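Side-chain contacts in arylamine n-acetyltransferase (Mycobacterium smegmatis, PDB 1W5R), which catalyses acetyl transfer from acetyl-CoA to arylamines in its natural form, the catalytic cysteine being replaced here by an engineered glutamine: residues Ala59-Leu64 with Gly81-Glu86; Arg126-Val131 with Tyr180-Glu185; Ala220-Arg225 with Val253-Ile258; Gln247-Ile252 with Ile258-Leu263. The protein carries 1 engineered substitution. All blocks are in the same frame, centred on the assembly; numbering follows the deposited sequence.

The four contacts follow the layout of an arylamine N-acetyltransferase. Contact 1 joins two helices of the N-terminal third, and the later one, helix 73-87, opens with the engineered glutamine that replaces the catalytic cysteine. Contact 2 links two strands of the larger sheet and contains Asp130, whose hydrogen bond to His113 is consistent with the His-Asp pair of the catalytic triad; the centres of contacts 1 and 2 lie about 18 Å apart. Contacts 3 and 4 form a unit around helix 245-255, with centres about 10 Å apart. They share Ile258 and also meet where Val253 CG2 packs 3.7 Å from Leu260 CD1. Contact 4 is farthest from contact 2, about 31 Å between centres.

Contact 1: residues Ala59-Leu64 with Gly81-Glu86; sequences ALFAKL and GYVLEE
Phe61 meets helix 73-87 with the far end of its ring: Phe61 CZ lies 3.7 Å from Val83 CG2, while Phe61 CE1 comes within 4.0 Å of Tyr82 CB, which sits at the ring edge and near its plane. A second touch lies next to it, where Leu60 CD1 meets the edge of the Tyr82 ring at CE1, 4.1 Å away, the two side chains crossing at about a right angle. Phe61 holds CG anti to the carbonyl carbon (chi1 -85°), and this carries a long flat group across the gap, the axes of the two short helical segments being 11.8 Å apart. Those axes make an angle of 112°. Farther out, Tyr11 of helix 8-14 packs on both Phe61 and Val83, and Leu79, one turn before Val83 in the same helix, also touches Phe61. Tyrosine suits its partly exposed place because its ring is apolar where Leu60 touches it, whereas its OH bonds to Leu55 O and Arg93 makes a cation-pi contact with it. This end-on apolar packing belongs to the helical N-terminal domain of the arylamine N-acetyltransferase fold.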
loop_
_atom_site.group_PDB
_atom_site.type_symbol
_atom_site.label_atom_id
_atom_site.label_comp_id
_atom_site.label_asym_id
_atom_site.label_seq_id
_atom_site.Cartn_x
_atom_site.Cartn_y
_atom_site.Cartn_z
ATOM N N ALA A 59 1.030 32.341 17.958
ATOM C CA ALA A 59 1.752 31.756 16.842
ATOM C C ALA A 59 1.185 30.386 16.479
ATOM O O ALA A 59 1.009 30.082 15.308
ATOM C CB ALA A 59 3.207 31.636 17.175
ATOM N N LEU A 60 0.920 29.556 17.486
ATOM C CA LEU A 60 0.498 28.178 17.203
ATOM C C LEU A 60 -0.938 28.074 16.672
ATOM O O LEU A 60 -1.214 27.280 15.764
ATOM C CB LEU A 60 0.718 27.292 18.429
ATOM C CG LEU A 60 2.179 27.187 18.874
ATOM C CD1 LEU A 60 2.304 26.241 20.063
ATOM C CD2 LEU A 60 3.089 26.747 17.708
ATOM N N PHE A 61 -1.843 28.879 17.227
ATOM C CA PHE A 61 -3.206 28.939 16.690
ATOM C C PHE A 61 -3.193 29.482 15.262
ATOM O O PHE A 61 -3.854 28.941 14.375
ATOM C CB PHE A 61 -4.112 29.802 17.581
ATOM C CG PHE A 61 -4.725 29.068 18.754
ATOM C CD1 PHE A 61 -4.021 28.913 19.949
ATOM C CD2 PHE A 61 -6.035 28.567 18.676
ATOM C CE1 PHE A 61 -4.599 28.248 21.058
ATOM C CE2 PHE A 61 -6.624 27.906 19.780
ATOM C CZ PHE A 61 -5.905 27.744 20.965
ATOM N N ALA A 62 -2.407 30.529 15.023
ATOM C CA ALA A 62 -2.356 31.122 13.695
ATOM C C ALA A 62 -1.941 30.100 12.633
ATOM O O ALA A 62 -2.569 30.002 11.578
ATOM C CB ALA A 62 -1.445 32.341 13.679
ATOM N N LYS A 63 -0.907 29.316 12.924
ATOM C CA LYS A 63 -0.418 28.350 11.949
ATOM C C LYS A 63 -1.268 27.077 11.846
ATOM O O LYS A 63 -1.700 26.705 10.760
ATOM C CB LYS A 63 1.038 27.983 12.240
ATOM C CG LYS A 63 1.622 27.006 11.234
ATOM C CD LYS A 63 3.052 26.631 11.571
ATOM C CE LYS A 63 3.575 25.570 10.627
ATOM N NZ LYS A 63 4.968 25.179 10.956
ATOM N N LEU A 64 -1.489 26.403 12.971
ATOM C CA LEU A 64 -2.110 25.074 12.921
ATOM C C LEU A 64 -3.626 25.110 12.798
ATOM O O LEU A 64 -4.241 24.121 12.391
ATOM C CB LEU A 64 -1.723 24.235 14.137
ATOM C CG LEU A 64 -0.418 23.449 14.011
ATOM C CD1 LEU A 64 0.765 24.386 13.906
ATOM C CD2 LEU A 64 -0.266 22.494 15.203
ATOM N N GLY A 81 -1.821 21.992 24.623
ATOM C CA GLY A 81 -1.607 22.487 25.984
ATOM C C GLY A 81 -2.442 23.724 26.281
ATOM O O GLY A 81 -3.118 23.791 27.312
ATOM N N TYR A 82 -2.417 24.704 25.381
ATOM C CA TYR A 82 -3.212 25.928 25.549
ATOM C C TYR A 82 -4.696 25.617 25.533
ATOM O O TYR A 82 -5.455 26.139 26.363
ATOM C CB TYR A 82 -2.893 26.943 24.448
ATOM C CG TYR A 82 -1.479 27.488 24.497
ATOM C CD1 TYR A 82 -0.594 27.318 23.418
ATOM C CD2 TYR A 82 -1.028 28.190 25.616
ATOM C CE1 TYR A 82 0.708 27.825 23.476
ATOM C CE2 TYR A 82 0.259 28.697 25.683
ATOM C CZ TYR A 82 1.125 28.524 24.606
ATOM O OH TYR A 82 2.402 29.024 24.660
ATOM N N VAL A 83 -5.109 24.754 24.609
ATOM C CA VAL A 83 -6.519 24.393 24.474
ATOM C C VAL A 83 -7.024 23.740 25.754
ATOM O O VAL A 83 -8.091 24.122 26.270
ATOM C CB VAL A 83 -6.768 23.457 23.267
ATOM C CG1 VAL A 83 -8.159 22.856 23.341
ATOM C CG2 VAL A 83 -6.576 24.207 21.980
ATOM N N LEU A 84 -6.266 22.779 26.282
ATOM C CA LEU A 84 -6.722 22.048 27.469
ATOM C C LEU A 84 -6.805 22.944 28.700
ATOM O O LEU A 84 -7.762 22.845 29.474
ATOM C CB LEU A 84 -5.873 20.811 27.739
ATOM C CG LEU A 84 -5.925 19.726 26.655
ATOM C CD1 LEU A 84 -4.960 18.635 27.027
ATOM C CD2 LEU A 84 -7.334 19.141 26.393
ATOM N N GLU A 85 -5.812 23.816 28.862
ATOM C CA GLU A 85 -5.816 24.846 29.908
ATOM C C GLU A 85 -7.054 25.716 29.843
ATOM O O GLU A 85 -7.706 25.981 30.872
ATOM C CB GLU A 85 -4.615 25.761 29.728
ATOM C CG GLU A 85 -3.373 25.234 30.323
ATOM C CD GLU A 85 -2.289 26.286 30.418
ATOM O OE1 GLU A 85 -2.143 27.129 29.490
ATOM O OE2 GLU A 85 -1.568 26.238 31.421
ATOM N N GLU A 86 -7.375 26.174 28.637
ATOM C CA GLU A 86 -8.497 27.081 28.445
ATOM C C GLU A 86 -9.787 26.383 28.852
ATOM O O GLU A 86 -10.661 26.997 29.468
ATOM C CB GLU A 86 -8.549 27.592 26.997
ATOM C CG GLU A 86 -9.719 28.535 26.668
ATOM C CD GLU A 86 -9.720 29.838 27.468
ATOM O OE1 GLU A 86 -8.667 30.237 28.020
ATOM O OE2 GLU A 86 -10.795 30.466 27.534
#

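Contact 2: residues Arg126-Val131 with Tyr180-Glu185; sequences RYLVDV and YTFTTE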
loop_
_atom_site.group_PDB
_atom_site.type_symbol
_atom_site.label_atom_id
_atom_site.label_comp_id
_atom_site.label_asym_id
_atom_site.label_seq_id
_atom_site.Cartn_x
_atom_site.Cartn_y
_atom_site.Cartn_z
ATOM N N ARG A 126 -2.487 11.993 37.183
ATOM C CA ARG A 126 -2.226 12.738 35.954
ATOM C C ARG A 126 -2.199 11.815 34.748
ATOM O O ARG A 126 -2.017 10.600 34.892
ATOM C CB ARG A 126 -0.911 13.508 36.051
ATOM C CG ARG A 126 -0.836 14.447 37.259
ATOM C CD ARG A 126 0.345 15.385 37.162
ATOM N NE ARG A 126 0.110 16.471 36.200
ATOM C CZ ARG A 126 -0.469 17.638 36.493
ATOM N NH1 ARG A 126 -0.902 17.884 37.728
ATOM N NH2 ARG A 126 -0.638 18.559 35.555
ATOM N N TYR A 127 -2.387 12.412 33.571
ATOM C CA TYR A 127 -2.376 11.683 32.311
ATOM C C TYR A 127 -1.291 12.201 31.389
ATOM O O TYR A 127 -1.091 13.416 31.272
ATOM C CB TYR A 127 -3.729 11.808 31.623
ATOM C CG TYR A 127 -4.796 11.087 32.390
ATOM C CD1 TYR A 127 -5.441 11.698 33.472
ATOM C CD2 TYR A 127 -5.124 9.775 32.071
ATOM C CE1 TYR A 127 -6.417 11.002 34.203
ATOM C CE2 TYR A 127 -6.090 9.084 32.781
ATOM C CZ TYR A 127 -6.727 9.692 33.838
ATOM O OH TYR A 127 -7.676 8.967 34.524
ATOM N N LEU A 128 -0.584 11.273 30.754
ATOM C CA LEU A 128 0.302 11.624 29.641
ATOM C C LEU A 128 -0.525 11.853 28.390
ATOM O O LEU A 128 -1.353 11.017 28.011
ATOM C CB LEU A 128 1.337 10.526 29.405
ATOM C CG LEU A 128 2.293 10.770 28.224
ATOM C CD1 LEU A 128 3.127 12.033 28.419
ATOM C CD2 LEU A 128 3.148 9.545 27.999
ATOM N N VAL A 129 -0.306 13.002 27.754
ATOM C CA VAL A 129 -0.990 13.334 26.508
ATOM C C VAL A 129 0.087 13.744 25.511
ATOM O O VAL A 129 0.935 14.584 25.813
ATOM C CB VAL A 129 -2.025 14.469 26.712
ATOM C CG1 VAL A 129 -2.623 14.882 25.388
ATOM C CG2 VAL A 129 -3.129 13.989 27.675
ATOM N N ASP A 130 0.062 13.123 24.336
ATOM C CA ASP A 130 1.074 13.423 23.327
ATOM C C ASP A 130 0.451 13.216 21.968
ATOM O O ASP A 130 0.242 12.087 21.547
ATOM C CB ASP A 130 2.287 12.507 23.521
ATOM C CG ASP A 130 3.374 12.706 22.460
ATOM O OD1 ASP A 130 3.305 13.683 21.675
ATOM O OD2 ASP A 130 4.319 11.875 22.440
ATOM N N VAL A 131 0.116 14.315 21.309
ATOM C CA VAL A 131 -0.439 14.255 19.960
ATOM C C VAL A 131 0.592 14.737 18.927
ATOM O O VAL A 131 0.249 15.000 17.770
ATOM C CB VAL A 131 -1.769 15.038 19.836
ATOM C CG1 VAL A 131 -2.841 14.427 20.760
ATOM C CG2 VAL A 131 -1.558 16.529 20.149
ATOM N N TYR A 180 10.469 7.369 23.623
ATOM C CA TYR A 180 11.226 8.471 24.184
ATOM C C TYR A 180 11.281 8.355 25.690
ATOM O O TYR A 180 10.499 7.606 26.291
ATOM C CB TYR A 180 10.634 9.815 23.754
ATOM C CG TYR A 180 9.151 10.009 24.020
ATOM C CD1 TYR A 180 8.675 10.393 25.283
ATOM C CD2 TYR A 180 8.212 9.827 22.996
ATOM C CE1 TYR A 180 7.303 10.596 25.521
ATOM C CE2 TYR A 180 6.842 10.029 23.224
ATOM C CZ TYR A 180 6.395 10.403 24.499
ATOM O OH TYR A 180 5.058 10.652 24.738
ATOM N N THR A 181 12.218 9.086 26.284
ATOM C CA THR A 181 12.321 9.199 27.714
ATOM C C THR A 181 11.983 10.632 28.104
ATOM O O THR A 181 12.149 11.546 27.313
ATOM C CB THR A 181 13.743 8.857 28.200
ATOM O OG1 THR A 181 14.676 9.835 27.716
ATOM C CG2 THR A 181 14.171 7.464 27.732
ATOM N N PHE A 182 11.481 10.821 29.315
ATOM C CA PHE A 182 11.149 12.162 29.789
ATOM C C PHE A 182 11.130 12.197 31.305
ATOM O O PHE A 182 10.935 11.161 31.953
ATOM C CB PHE A 182 9.788 12.614 29.226
ATOM C CG PHE A 182 8.606 11.810 29.730
ATOM C CD1 PHE A 182 7.856 12.254 30.816
ATOM C CD2 PHE A 182 8.231 10.626 29.101
ATOM C CE1 PHE A 182 6.752 11.528 31.272
ATOM C CE2 PHE A 182 7.135 9.891 29.559
ATOM C CZ PHE A 182 6.395 10.341 30.641
ATOM N N THR A 183 11.330 13.387 31.869
ATOM C CA THR A 183 11.102 13.580 33.294
ATOM C C THR A 183 9.808 14.359 33.510
ATOM O O THR A 183 9.258 14.958 32.577
ATOM C CB THR A 183 12.281 14.314 34.000
ATOM O OG1 THR A 183 12.224 15.721 33.699
ATOM C CG2 THR A 183 13.633 13.726 33.593
ATOM N N THR A 184 9.316 14.370 34.748
ATOM C CA THR A 184 8.088 15.079 35.039
ATOM C C THR A 184 8.328 16.504 35.564
ATOM O O THR A 184 7.415 17.111 36.098
ATOM C CB THR A 184 7.181 14.283 36.016
ATOM O OG1 THR A 184 7.879 14.063 37.251
ATOM C CG2 THR A 184 6.778 12.947 35.395
ATOM N N GLU A 185 9.537 17.032 35.372
ATOM C CA GLU A 185 9.819 18.430 35.734
ATOM C C GLU A 185 9.116 19.380 34.751
ATOM O O GLU A 185 9.401 19.345 33.548
ATOM C CB GLU A 185 11.322 18.696 35.723
ATOM C CG GLU A 185 11.695 20.131 36.107
ATOM C CD GLU A 185 13.174 20.436 35.920
ATOM O OE1 GLU A 185 13.978 19.502 35.681
ATOM O OE2 GLU A 185 13.545 21.640 36.011
#
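The Asp130 carboxylate and the Tyr180 ring approach from opposite directions with their planes 65° apart, so that they neither stack nor lie coplanar. Asp130 OD2 stands obliquely to the ring, 3.2 Å from Tyr180 CE2, and receives a weak hydrogen bond from Tyr180 OH at 2.7 Å. His113 packs edge-to-face with the same tyrosine ring. On the neighbouring Phe182, Leu128 CD2 approaches obliquely, 4.3 Å from Phe182 CZ, while the His166 ring meets it with nearly parallel planes. Leu128 CD2 also comes within 3.9 Å of Tyr180 OH, giving the hydroxyl an apolar neighbour beside its polar one. Tyr180 adopts the crowded first torsion (chi1 53°), with CG between backbone N and carbonyl carbon, and its length carries the hydroxyl across to the loop that follows strand 127-129: the CA atoms of Asp130 and Tyr180 are 11.3 Å apart. Several other donors fix the carboxylate. OD1 is bonded by Asn77 ND2 and Gly132 N, and OD2 also by His113 NE2. The pairing with His113 is what the aspartate of a Cys-His-Asp triad makes, as in other arylamine N-acetyltransferases. Buried and gripped at both oxygens, Asp130 is probably held so as to orient His113, consistent with the triad of this family, with Tyr180 probably serving as a second-shell support that contributes a weak bond to one oxygen and its ring to the histidine's packing.

Contact 3: residues Ala220-Arg225 with Val253-Ile258; sequences ARYNLR and VNRFGI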
loop_
_atom_site.group_PDB
_atom_site.type_symbol
_atom_site.label_atom_id
_atom_site.label_comp_id
_atom_site.label_asym_id
_atom_site.label_seq_id
_atom_site.Cartn_x
_atom_site.Cartn_y
_atom_site.Cartn_z
ATOM N N ALA A 220 -6.013 3.598 10.922
ATOM C CA ALA A 220 -4.641 3.470 10.426
ATOM C C ALA A 220 -3.727 4.603 10.850
ATOM O O ALA A 220 -4.186 5.720 11.045
ATOM C CB ALA A 220 -4.629 3.342 8.902
ATOM N N ARG A 221 -2.439 4.292 10.940
ATOM C CA ARG A 221 -1.395 5.304 11.117
ATOM C C ARG A 221 -0.722 5.535 9.778
ATOM O O ARG A 221 -0.334 4.573 9.110
ATOM C CB ARG A 221 -0.360 4.835 12.136
ATOM C CG ARG A 221 -0.932 4.604 13.531
ATOM C CD ARG A 221 0.129 4.030 14.467
ATOM N NE ARG A 221 -0.313 3.927 15.865
ATOM C CZ ARG A 221 -0.389 4.962 16.709
ATOM N NH1 ARG A 221 -0.071 6.190 16.302
ATOM N NH2 ARG A 221 -0.789 4.773 17.965
ATOM N N TYR A 222 -0.565 6.804 9.410
ATOM C CA TYR A 222 0.076 7.189 8.155
ATOM C C TYR A 222 1.340 7.956 8.446
ATOM O O TYR A 222 1.311 8.927 9.198
ATOM C CB TYR A 222 -0.864 8.082 7.332
ATOM C CG TYR A 222 -2.134 7.378 6.934
ATOM C CD1 TYR A 222 -3.220 7.320 7.805
ATOM C CD2 TYR A 222 -2.245 6.765 5.684
ATOM C CE1 TYR A 222 -4.386 6.670 7.440
ATOM C CE2 TYR A 222 -3.414 6.104 5.311
ATOM C CZ TYR A 222 -4.480 6.066 6.188
ATOM O OH TYR A 222 -5.640 5.399 5.835
ATOM N N ASN A 223 2.453 7.511 7.860
ATOM C CA ASN A 223 3.721 8.199 8.068
ATOM C C ASN A 223 4.530 8.280 6.791
ATOM O O ASN A 223 4.991 7.250 6.281
ATOM C CB ASN A 223 4.567 7.553 9.155
ATOM C CG ASN A 223 5.748 8.425 9.524
ATOM O OD1 ASN A 223 5.569 9.488 10.083
ATOM N ND2 ASN A 223 6.945 8.009 9.146
ATOM N N LEU A 224 4.680 9.502 6.294
ATOM C CA LEU A 224 5.453 9.775 5.084
ATOM C C LEU A 224 6.835 10.276 5.484
ATOM O O LEU A 224 6.940 11.229 6.250
ATOM C CB LEU A 224 4.742 10.864 4.275
ATOM C CG LEU A 224 5.424 11.353 2.988
ATOM C CD1 LEU A 224 5.265 10.293 1.884
ATOM C CD2 LEU A 224 4.847 12.681 2.509
ATOM N N ARG A 225 7.885 9.615 4.998
ATOM C CA ARG A 225 9.232 10.155 5.077
ATOM C C ARG A 225 9.738 10.236 3.645
ATOM O O ARG A 225 9.845 9.209 2.963
ATOM C CB ARG A 225 10.148 9.271 5.938
ATOM C CG ARG A 225 11.602 9.751 6.073
ATOM C CD ARG A 225 11.681 11.098 6.796
ATOM N NE ARG A 225 13.059 11.592 6.830
ATOM C CZ ARG A 225 13.461 12.663 7.518
ATOM N NH1 ARG A 225 12.594 13.360 8.243
ATOM N NH2 ARG A 225 14.741 13.026 7.476
ATOM N N VAL A 253 -1.075 17.554 -0.035
ATOM C CA VAL A 253 -2.279 18.388 -0.152
ATOM C C VAL A 253 -3.577 17.586 0.040
ATOM O O VAL A 253 -4.472 17.998 0.782
ATOM C CB VAL A 253 -2.304 19.130 -1.515
ATOM C CG1 VAL A 253 -3.562 19.983 -1.652
ATOM C CG2 VAL A 253 -1.077 19.998 -1.660
ATOM N N ASN A 254 -3.656 16.437 -0.617
ATOM C CA ASN A 254 -4.921 15.704 -0.732
ATOM C C ASN A 254 -5.094 14.497 0.194
ATOM O O ASN A 254 -6.224 14.153 0.565
ATOM C CB ASN A 254 -5.172 15.335 -2.197
ATOM C CG ASN A 254 -5.332 16.564 -3.078
ATOM O OD1 ASN A 254 -4.535 16.804 -3.980
ATOM N ND2 ASN A 254 -6.347 17.370 -2.790
ATOM N N ARG A 255 -3.992 13.847 0.560
ATOM C CA ARG A 255 -4.038 12.818 1.593
ATOM C C ARG A 255 -3.970 13.457 2.984
ATOM O O ARG A 255 -4.752 13.113 3.875
ATOM C CB ARG A 255 -2.890 11.817 1.434
ATOM C CG ARG A 255 -3.052 10.756 0.343
ATOM C CD ARG A 255 -1.926 9.729 0.495
ATOM N NE ARG A 255 -2.086 8.540 -0.338
ATOM C CZ ARG A 255 -2.472 7.345 0.106
ATOM N NH1 ARG A 255 -2.764 7.158 1.389
ATOM N NH2 ARG A 255 -2.571 6.331 -0.742
ATOM N N PHE A 256 -3.035 14.391 3.170
ATOM C CA PHE A 256 -2.765 14.935 4.500
ATOM C C PHE A 256 -3.464 16.263 4.810
ATOM O O PHE A 256 -3.417 16.755 5.942
ATOM C CB PHE A 256 -1.252 15.027 4.735
ATOM C CG PHE A 256 -0.579 13.688 4.874
ATOM C CD1 PHE A 256 0.203 13.172 3.843
ATOM C CD2 PHE A 256 -0.722 12.943 6.043
ATOM C CE1 PHE A 256 0.847 11.927 3.977
ATOM C CE2 PHE A 256 -0.106 11.709 6.185
ATOM C CZ PHE A 256 0.692 11.194 5.153
ATOM N N GLY A 257 -4.109 16.847 3.805
ATOM C CA GLY A 257 -4.931 18.042 4.012
ATOM C C GLY A 257 -4.177 19.323 4.330
ATOM O O GLY A 257 -4.717 20.212 5.001
ATOM N N ILE A 258 -2.938 19.425 3.851
ATOM C CA ILE A 258 -2.104 20.602 4.112
ATOM C C ILE A 258 -2.165 21.571 2.931
ATOM O O ILE A 258 -1.920 21.186 1.780
ATOM C CB ILE A 258 -0.623 20.220 4.410
ATOM C CG1 ILE A 258 -0.542 19.358 5.678
ATOM C CG2 ILE A 258 0.257 21.485 4.550
ATOM C CD1 ILE A 258 0.799 18.625 5.840
#
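Tyr222 and Phe256 mark the closest backbone approach, their CA atoms 9.0 Å apart, where strand 220-225 runs past the residues that follow helix 245-255. Phe256 fills that gap. The far end of its ring points at the strand and settles against two side chains that project from the same strand face: Phe256 CE2 lies 3.9 Å from Tyr222 CB, and Phe256 CE1 lies 4.0 Å from Leu224 CB. Phe256 CZ is between them and touches both, at 4.1 Å from Tyr222 CB and 4.2 Å from Leu224 CB. Both approaches are oblique to the ring. With CG anti to the carbonyl carbon (chi1 -69°), Phe256 sends its ring to the strand although its first side-chain bond does not head straight there. Phenylalanine fits this buried place because it is long, wide and wholly apolar, and Val213 of the adjoining strand 212-216 packs on it too. Arg255 follows another route. Its chain is extended from CG to NE and brings Arg255 NH1 to 4.1 Å from Tyr222 CE2, the tyrosine carbon lying at the guanidinium edge with the two planes 52° apart. The arginine side chain touches Leu229 and Ile240 and also packs on Arg233 of the second subunit, in an exposed place that suits a charged group. Gly257, with phi at 70°, turns the chain out of the helix. The chemistry is thus mainly dispersive: apolar carbons bury Phe256 against the sheet, and the charged group stays at the margin.

Contact 4: residues Gln247-Ile252 with Ile258-Leu263; sequences QVLDAI and IDLGDL
Ile258 N donates a hydrogen bond to Ile252 O, 3.2 Å long and fairly straight, with an N-H...O angle of 164°. The donor is tilted 21° from the carbonyl plane, and the bond ties the chain that leaves helix 245-255 back to a carbonyl of its last turns. The side chains reinforce the link: Ile252 CG2 packs 3.9 Å from Ile258 CB and equally close to Leu260 CD2. Having CG2 anti to the backbone N (chi1 of CG1 -73°), Ile252 aims that methyl at both residues, and a branched beta carbon suits a spot where two neighbours must be touched near the backbone. Leu260 reaches on to Leu249, about one turn before Ile252, with Leu260 CD1 resting 3.7 Å from Leu249 CG, and their side chains cross at about a right angle. The forked tip of leucine serves both partners, one methyl for each. Asp259 OD1 accepts from Gly261 N at 3.0 Å, an Asx turn spanning Asp259 to Gly261, with Leu260 at its centre. The loop lies against helix 245-255 through Ile258 and Leu260, with helix 44-47 packing on both through Leu44, helix 268-274 touching Leu249, and Phe242 of strand 236-242 lying against Val248 and Ala251.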
loop_
_atom_site.group_PDB
_atom_site.type_symbol
_atom_site.label_atom_id
_atom_site.label_comp_id
_atom_site.label_asym_id
_atom_site.label_seq_id
_atom_site.Cartn_x
_atom_site.Cartn_y
_atom_site.Cartn_z
ATOM N N GLN A 247 4.112 13.762 -6.931
ATOM C CA GLN A 247 3.215 12.817 -6.272
ATOM C C GLN A 247 3.262 13.022 -4.754
ATOM O O GLN A 247 2.235 12.915 -4.087
ATOM C CB GLN A 247 3.574 11.360 -6.603
ATOM C CG GLN A 247 3.165 10.903 -8.006
ATOM C CD GLN A 247 4.167 11.289 -9.073
ATOM O OE1 GLN A 247 3.787 11.600 -10.204
ATOM N NE2 GLN A 247 5.448 11.260 -8.736
ATOM N N VAL A 248 4.457 13.332 -4.238
ATOM C CA VAL A 248 4.627 13.627 -2.810
ATOM C C VAL A 248 3.793 14.860 -2.447
ATOM O O VAL A 248 3.006 14.825 -1.504
ATOM C CB VAL A 248 6.112 13.802 -2.410
ATOM C CG1 VAL A 248 6.222 14.263 -0.946
ATOM C CG2 VAL A 248 6.867 12.493 -2.593
ATOM N N LEU A 249 3.938 15.928 -3.235
ATOM C CA LEU A 249 3.130 17.122 -3.042
ATOM C C LEU A 249 1.624 16.883 -3.150
ATOM O O LEU A 249 0.844 17.438 -2.369
ATOM C CB LEU A 249 3.582 18.250 -3.977
ATOM C CG LEU A 249 4.548 19.266 -3.370
ATOM C CD1 LEU A 249 5.940 18.694 -3.215
ATOM C CD2 LEU A 249 4.568 20.538 -4.210
ATOM N N ASP A 250 1.207 16.034 -4.099
ATOM C CA ASP A 250 -0.205 15.663 -4.172
ATOM C C ASP A 250 -0.672 14.972 -2.891
ATOM O O ASP A 250 -1.761 15.259 -2.405
ATOM C CB ASP A 250 -0.516 14.785 -5.389
ATOM C CG ASP A 250 -1.931 14.207 -5.336
ATOM O OD1 ASP A 250 -2.063 12.985 -5.098
ATOM O OD2 ASP A 250 -2.915 14.972 -5.491
ATOM N N ALA A 251 0.153 14.071 -2.346
ATOM C CA ALA A 251 -0.174 13.384 -1.096
ATOM C C ALA A 251 -0.287 14.394 0.043
ATOM O O ALA A 251 -1.236 14.358 0.827
ATOM C CB ALA A 251 0.865 12.313 -0.776
ATOM N N ILE A 252 0.668 15.322 0.097
ATOM C CA ILE A 252 0.684 16.348 1.138
ATOM C C ILE A 252 -0.629 17.146 1.148
ATOM O O ILE A 252 -1.241 17.352 2.191
ATOM C CB ILE A 252 1.916 17.264 0.972
ATOM C CG1 ILE A 252 3.194 16.523 1.392
ATOM C CG2 ILE A 252 1.759 18.566 1.771
ATOM C CD1 ILE A 252 4.484 17.271 1.060
ATOM N N ILE A 258 -2.938 19.425 3.851
ATOM C CA ILE A 258 -2.104 20.602 4.112
ATOM C C ILE A 258 -2.165 21.571 2.931
ATOM O O ILE A 258 -1.920 21.186 1.780
ATOM C CB ILE A 258 -0.623 20.220 4.410
ATOM C CG1 ILE A 258 -0.542 19.358 5.678
ATOM C CG2 ILE A 258 0.257 21.485 4.550
ATOM C CD1 ILE A 258 0.799 18.625 5.840
ATOM N N ASP A 259 -2.476 22.827 3.241
ATOM C CA ASP A 259 -2.524 23.900 2.250
ATOM C C ASP A 259 -1.121 24.449 1.970
ATOM O O ASP A 259 -0.550 25.151 2.808
ATOM C CB ASP A 259 -3.455 25.016 2.744
ATOM C CG ASP A 259 -3.490 26.224 1.804
ATOM O OD1 ASP A 259 -3.169 26.077 0.605
ATOM O OD2 ASP A 259 -3.850 27.322 2.275
ATOM N N LEU A 260 -0.581 24.125 0.796
ATOM C CA LEU A 260 0.760 24.582 0.388
ATOM C C LEU A 260 0.779 26.000 -0.199
ATOM O O LEU A 260 1.850 26.584 -0.405
ATOM C CB LEU A 260 1.402 23.591 -0.587
ATOM C CG LEU A 260 1.799 22.199 -0.081
ATOM C CD1 LEU A 260 2.302 21.358 -1.239
ATOM C CD2 LEU A 260 2.857 22.269 1.018
ATOM N N GLY A 261 -0.405 26.545 -0.472
ATOM C CA GLY A 261 -0.541 27.960 -0.831
ATOM C C GLY A 261 0.113 28.857 0.210
ATOM O O GLY A 261 0.657 29.910 -0.124
ATOM N N ASP A 262 0.060 28.415 1.468
ATOM C CA ASP A 262 0.771 29.034 2.600
ATOM C C ASP A 262 2.265 29.272 2.317
ATOM O O ASP A 262 2.857 30.219 2.842
ATOM C CB ASP A 262 0.567 28.157 3.861
ATOM C CG ASP A 262 1.581 28.444 4.984
ATOM O OD1 ASP A 262 2.798 28.293 4.767
ATOM O OD2 ASP A 262 1.162 28.777 6.107
ATOM N N LEU A 263 2.861 28.418 1.483
ATOM C CA LEU A 263 4.305 28.452 1.224
ATOM C C LEU A 263 4.675 28.933 -0.186
ATOM O O LEU A 263 5.681 28.503 -0.757
ATOM C CB LEU A 263 4.918 27.072 1.503
ATOM C CG LEU A 263 4.900 26.599 2.962
ATOM C CD1 LEU A 263 5.026 25.083 3.031
ATOM C CD2 LEU A 263 5.984 27.286 3.800
#